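Local atomic coordinates of 6-phospho-alpha-glucosidase (Merdibacter massiliensis, PDB entry 6VC6), a protein that probably hydrolyses 6-phospho-alpha-glucosides, releasing glucose 6-phosphate, as a family 4 glycoside hydrolase that uses NAD and a manganese ion. Residues Lys2-Ser13 with Phe30-Asp39. Residues are numbered along the deposited sequence; the frame is centred on the assembly and turned at random.
Sequences KKYNVCIVGGGS and FPMEKLVLFD. With NAD (nicotinamide-adenine-dinucleotide), chain G.
Asp39 meets the glycine-rich turn through OD2, which accepts from Gly12 N at 2.8 Å on the anti side of the carboxylate, 16° out of its plane. The same oxygen takes the O3B hydroxyl of NAD, while Asp39 OD1 receives the O2B hydroxyl at 2.5 Å and Asp41 N, which fixes the carboxylate's rotation. CG stands anti to the backbone N (chi1 -157°), which carries the carboxylate toward Gly12 N and the ribose. A leucine here would probably leave both ribose hydroxyls and Gly12 N without their acceptor. Phe38 O is gripped from opposite faces of its plane by Gly10 N and Gly11 N, each at 2.7 Å. A CB on Gly11 would strike Leu37 CB, and one on Gly12 would strike Asp39 OD2 and the ribose O3B. This starts a Rossmann fold: parallel strands 4-9 and 32-38, joined through helix 16-25, with the glycine turn after the first and the ribose-binding acid after the second. Ser13 OG reaches the pyrophosphate at NAD O2N (2.6 Å). Side chains alternate between the two faces of the sheet, Val6, Ile8, Leu35 and Leu37 sharing one. Ile8, which also touches Phe23 of helix 16-25, runs alongside Leu37, Ile8 CD1 to Leu37 CD2 3.7 Å. Met32, a selenomethionine, bends at chi3 (69°) and sets CE against Val6 CB and CG2, crossing Val6 at about a right angle; Phe30 presents its ring edge, CE2, to Val6 CG2 at 3.8 Å. The Tyr4 and Phe30 rings run almost parallel, displaced so that they hardly cover one another. On the face of Cys7 and Val36, Asn5 OD1 rests on Lys34 CB at 3.3 Å, its ND2 bonded to Asp77 O. Glu33, the extra residue between Met32 and Lys34, forms a beta bulge, and its N bonds Tyr4 O.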
loop_
_atom_site.group_PDB
_atom_site.type_symbol
_atom_site.label_atom_id
_atom_site.label_comp_id
_atom_site.label_asym_id
_atom_site.label_seq_id
_atom_site.Cartn_x
_atom_site.Cartn_y
_atom_site.Cartn_z
ATOM N N LYS A 2 -26.776 -4.705 -13.867
ATOM C CA LYS A 2 -26.414 -4.586 -12.460
ATOM C C LYS A 2 -25.429 -3.443 -12.236
ATOM O O LYS A 2 -24.470 -3.281 -12.991
ATOM C CB LYS A 2 -25.822 -5.900 -11.944
ATOM C CG LYS A 2 -25.952 -6.093 -10.441
ATOM C CD LYS A 2 -24.614 -5.935 -9.740
ATOM C CE LYS A 2 -24.694 -6.393 -8.291
ATOM N NZ LYS A 2 -25.568 -5.503 -7.476
ATOM N N LYS A 3 -25.675 -2.613 -11.226
ATOM C CA LYS A 3 -24.770 -1.538 -10.852
ATOM C C LYS A 3 -24.429 -1.667 -9.373
ATOM O O LYS A 3 -25.155 -2.298 -8.602
ATOM C CB LYS A 3 -25.379 -0.165 -11.165
ATOM C CG LYS A 3 -25.641 0.041 -12.651
ATOM C CD LYS A 3 -26.274 1.390 -12.945
ATOM C CE LYS A 3 -26.434 1.602 -14.443
ATOM N NZ LYS A 3 -26.018 0.405 -15.231
ATOM N N TYR A 4 -23.309 -1.064 -8.983
ATOM C CA TYR A 4 -22.696 -1.330 -7.691
ATOM C C TYR A 4 -22.672 -0.082 -6.817
ATOM O O TYR A 4 -22.567 1.045 -7.308
ATOM C CB TYR A 4 -21.270 -1.863 -7.867
ATOM C CG TYR A 4 -21.209 -3.167 -8.626
ATOM C CD1 TYR A 4 -21.316 -4.382 -7.963
ATOM C CD2 TYR A 4 -21.056 -3.184 -10.007
ATOM C CE1 TYR A 4 -21.265 -5.578 -8.652
ATOM C CE2 TYR A 4 -21.005 -4.376 -10.705
ATOM C CZ TYR A 4 -21.109 -5.570 -10.022
ATOM O OH TYR A 4 -21.058 -6.759 -10.710
ATOM N N ASN A 5 -22.768 -0.307 -5.508
ATOM C CA ASN A 5 -22.633 0.740 -4.505
ATOM C C ASN A 5 -21.234 0.677 -3.907
ATOM O O ASN A 5 -20.794 -0.387 -3.460
ATOM C CB ASN A 5 -23.685 0.586 -3.405
ATOM C CG ASN A 5 -25.100 0.755 -3.922
ATOM O OD1 ASN A 5 -25.323 1.352 -4.975
ATOM N ND2 ASN A 5 -26.067 0.226 -3.180
ATOM N N VAL A 6 -20.540 1.812 -3.902
ATOM C CA VAL A 6 -19.146 1.885 -3.481
ATOM C C VAL A 6 -19.010 2.950 -2.403
ATOM O O VAL A 6 -19.651 4.004 -2.473
ATOM C CB VAL A 6 -18.213 2.192 -4.672
ATOM C CG1 VAL A 6 -16.761 2.279 -4.220
ATOM C CG2 VAL A 6 -18.373 1.142 -5.760
ATOM N N CYS A 7 -18.179 2.671 -1.400
ATOM C CA CYS A 7 -17.838 3.645 -0.372
ATOM C C CYS A 7 -16.325 3.728 -0.248
ATOM O O CYS A 7 -15.650 2.698 -0.144
ATOM C CB CYS A 7 -18.457 3.281 0.981
ATOM S SG CYS A 7 -17.776 4.220 2.372
ATOM N N ILE A 8 -15.797 4.947 -0.265
ATOM C CA ILE A 8 -14.372 5.193 -0.079
ATOM C C ILE A 8 -14.150 5.618 1.364
ATOM O O ILE A 8 -14.672 6.652 1.802
ATOM C CB ILE A 8 -13.848 6.258 -1.054
ATOM C CG1 ILE A 8 -13.866 5.731 -2.489
ATOM C CG2 ILE A 8 -12.442 6.691 -0.663
ATOM C CD1 ILE A 8 -13.452 6.760 -3.520
ATOM N N VAL A 9 -13.388 4.824 2.108
ATOM C CA VAL A 9 -13.004 5.171 3.471
ATOM C C VAL A 9 -11.723 5.991 3.403
ATOM O O VAL A 9 -10.690 5.508 2.924
ATOM C CB VAL A 9 -12.818 3.920 4.340
ATOM C CG1 VAL A 9 -12.218 4.303 5.683
ATOM C CG2 VAL A 9 -14.147 3.208 4.530
ATOM N N GLY A 10 -11.789 7.227 3.884
ATOM C CA GLY A 10 -10.695 8.160 3.712
ATOM C C GLY A 10 -10.964 9.092 2.549
ATOM O O GLY A 10 -10.104 9.291 1.686
ATOM N N GLY A 11 -12.171 9.662 2.517
ATOM C CA GLY A 11 -12.559 10.541 1.428
ATOM C C GLY A 11 -11.747 11.815 1.342
ATOM O O GLY A 11 -11.706 12.443 0.279
ATOM N N GLY A 12 -11.103 12.214 2.436
ATOM C CA GLY A 12 -10.241 13.375 2.439
ATOM C C GLY A 12 -8.825 13.128 1.975
ATOM O O GLY A 12 -7.983 14.022 2.080
ATOM N N SER A 13 -8.536 11.935 1.462
ATOM C CA SER A 13 -7.187 11.614 1.022
ATOM C C SER A 13 -6.836 12.366 -0.255
ATOM O O SER A 13 -7.706 12.722 -1.055
ATOM C CB SER A 13 -7.046 10.109 0.794
ATOM O OG SER A 13 -6.010 9.830 -0.133
ATOM N N PHE A 30 -16.959 -0.293 -15.122
ATOM C CA PHE A 30 -17.351 -0.476 -13.724
ATOM C C PHE A 30 -18.596 0.353 -13.456
ATOM O O PHE A 30 -18.518 1.487 -12.965
ATOM C CB PHE A 30 -16.206 -0.084 -12.785
ATOM C CG PHE A 30 -16.438 -0.454 -11.350
ATOM C CD1 PHE A 30 -16.582 -1.779 -10.973
ATOM C CD2 PHE A 30 -16.496 0.526 -10.373
ATOM C CE1 PHE A 30 -16.790 -2.118 -9.649
ATOM C CE2 PHE A 30 -16.704 0.194 -9.049
ATOM C CZ PHE A 30 -16.850 -1.130 -8.686
ATOM N N PRO A 31 -19.776 -0.183 -13.770
ATOM C CA PRO A 31 -21.016 0.591 -13.606
ATOM C C PRO A 31 -21.374 0.743 -12.135
ATOM O O PRO A 31 -21.508 -0.243 -11.408
ATOM C CB PRO A 31 -22.058 -0.244 -14.360
ATOM C CG PRO A 31 -21.530 -1.639 -14.293
ATOM C CD PRO A 31 -20.027 -1.527 -14.318
HETATM N N MSE A 32 -21.529 1.989 -11.699
HETATM C CA MSE A 32 -21.893 2.271 -10.318
HETATM C C MSE A 32 -23.233 2.985 -10.226
HETATM O O MSE A 32 -23.598 3.765 -11.105
HETATM C CB MSE A 32 -20.817 3.117 -9.637
HETATM C CG MSE A 32 -19.444 2.483 -9.613
HETATM SE SE MSE A 32 -18.058 3.834 -9.434
HETATM C CE MSE A 32 -18.428 4.399 -7.608
ATOM N N GLU A 33 -23.962 2.712 -9.146
ATOM C CA GLU A 33 -25.213 3.406 -8.882
ATOM C C GLU A 33 -25.100 4.422 -7.756
ATOM O O GLU A 33 -25.771 5.458 -7.801
ATOM C CB GLU A 33 -26.316 2.397 -8.543
ATOM C CG GLU A 33 -27.678 3.017 -8.278
ATOM C CD GLU A 33 -28.716 2.604 -9.302
ATOM O OE1 GLU A 33 -28.370 1.836 -10.224
ATOM O OE2 GLU A 33 -29.877 3.047 -9.184
ATOM N N LYS A 34 -24.224 4.193 -6.779
ATOM C CA LYS A 34 -24.101 5.075 -5.629
ATOM C C LYS A 34 -22.659 5.068 -5.143
ATOM O O LYS A 34 -22.017 4.016 -5.099
ATOM C CB LYS A 34 -25.047 4.640 -4.504
ATOM C CG LYS A 34 -25.040 5.538 -3.281
ATOM C CD LYS A 34 -25.827 4.903 -2.147
ATOM C CE LYS A 34 -25.834 5.784 -0.910
ATOM N NZ LYS A 34 -26.419 5.081 0.266
ATOM N N LEU A 35 -22.157 6.249 -4.783
ATOM C CA LEU A 35 -20.817 6.403 -4.231
ATOM C C LEU A 35 -20.888 7.289 -2.997
ATOM O O LEU A 35 -21.543 8.335 -3.018
ATOM C CB LEU A 35 -19.850 7.001 -5.257
ATOM C CG LEU A 35 -18.476 7.397 -4.708
ATOM C CD1 LEU A 35 -17.610 6.167 -4.477
ATOM C CD2 LEU A 35 -17.782 8.380 -5.635
ATOM N N VAL A 36 -20.218 6.868 -1.926
ATOM C CA VAL A 36 -20.197 7.602 -0.666
ATOM C C VAL A 36 -18.751 7.766 -0.221
ATOM O O VAL A 36 -18.014 6.780 -0.118
ATOM C CB VAL A 36 -21.014 6.892 0.431
ATOM C CG1 VAL A 36 -20.983 7.701 1.718
ATOM C CG2 VAL A 36 -22.445 6.670 -0.026
ATOM N N LEU A 37 -18.349 9.005 0.042
ATOM C CA LEU A 37 -17.043 9.289 0.624
ATOM C C LEU A 37 -17.194 9.394 2.136
ATOM O O LEU A 37 -17.971 10.216 2.632
ATOM C CB LEU A 37 -16.458 10.583 0.057
ATOM C CG LEU A 37 -16.259 10.695 -1.455
ATOM C CD1 LEU A 37 -15.576 12.012 -1.796
ATOM C CD2 LEU A 37 -15.455 9.520 -1.986
ATOM N N PHE A 38 -16.461 8.561 2.869
ATOM C CA PHE A 38 -16.459 8.608 4.322
ATOM C C PHE A 38 -15.096 9.058 4.829
ATOM O O PHE A 38 -14.061 8.721 4.245
ATOM C CB PHE A 38 -16.811 7.250 4.934
ATOM C CG PHE A 38 -16.787 7.244 6.438
ATOM C CD1 PHE A 38 -17.863 7.724 7.165
ATOM C CD2 PHE A 38 -15.678 6.773 7.126
ATOM C CE1 PHE A 38 -17.841 7.727 8.547
ATOM C CE2 PHE A 38 -15.650 6.774 8.509
ATOM C CZ PHE A 38 -16.733 7.252 9.219
ATOM N N ASP A 39 -15.109 9.818 5.920
ATOM C CA ASP A 39 -13.889 10.284 6.562
ATOM C C ASP A 39 -14.238 10.746 7.967
ATOM O O ASP A 39 -15.388 11.086 8.258
ATOM C CB ASP A 39 -13.228 11.416 5.767
ATOM C CG ASP A 39 -11.746 11.552 6.066
ATOM O OD1 ASP A 39 -11.381 11.639 7.257
ATOM O OD2 ASP A 39 -10.946 11.572 5.107
HETATM P PA NAD G . -3.826 11.554 3.464
HETATM O O1A NAD G . -3.813 12.567 2.345
HETATM O O2A NAD G . -3.494 11.983 4.873
HETATM O O5B NAD G . -5.266 10.839 3.487
HETATM C C5B NAD G . -5.682 10.088 4.623
HETATM C C4B NAD G . -7.159 10.335 4.879
HETATM O O4B NAD G . -7.690 9.296 5.705
HETATM C C3B NAD G . -7.362 11.650 5.613
HETATM O O3B NAD G . -8.335 12.437 4.923
HETATM C C2B NAD G . -7.895 11.267 6.976
HETATM O O2B NAD G . -8.904 12.186 7.401
HETATM C C1B NAD G . -8.474 9.882 6.745
HETATM N N9A NAD G . -8.444 9.058 7.978
HETATM C C8A NAD G . -7.438 8.967 8.868
HETATM N N7A NAD G . -7.762 8.122 9.883
HETATM C C5A NAD G . -9.005 7.663 9.645
HETATM C C6A NAD G . -9.956 6.741 10.311
HETATM N N6A NAD G . -9.635 6.120 11.472
HETATM N N1A NAD G . -11.156 6.541 9.722
HETATM C C2A NAD G . -11.492 7.149 8.569
HETATM N N3A NAD G . -10.681 7.996 7.912
HETATM C C4A NAD G . -9.450 8.289 8.392
HETATM O O3 NAD G . -2.866 10.322 3.074
HETATM P PN NAD G . -2.481 9.968 1.553
HETATM O O1N NAD G . -1.066 10.433 1.300
HETATM O O2N NAD G . -3.603 10.388 0.633
HETATM O O5D NAD G . -2.473 8.364 1.644
HETATM C C5D NAD G . -3.700 7.638 1.618
HETATM C C4D NAD G . -3.417 6.206 2.047
HETATM O O4D NAD G . -3.200 5.385 0.898
HETATM C C3D NAD G . -2.151 6.141 2.889
HETATM O O3D NAD G . -2.402 5.341 4.046
HETATM C C2D NAD G . -1.147 5.425 2.015
HETATM O O2D NAD G . -0.262 4.621 2.796
HETATM C C1D NAD G . -2.051 4.574 1.143
HETATM N N1N NAD G . -1.397 4.144 -0.091
HETATM C C2N NAD G . -1.161 2.838 -0.223
HETATM C C3N NAD G . -0.548 2.333 -1.355
HETATM C C7N NAD G . -0.303 0.857 -1.449
HETATM O O7N NAD G . 0.440 0.426 -2.315
HETATM N N7N NAD G . -0.900 0.056 -0.567
HETATM C C4N NAD G . -0.186 3.203 -2.375
HETATM C C5N NAD G . -0.439 4.562 -2.214
HETATM C C6N NAD G . -1.059 5.013 -1.052
#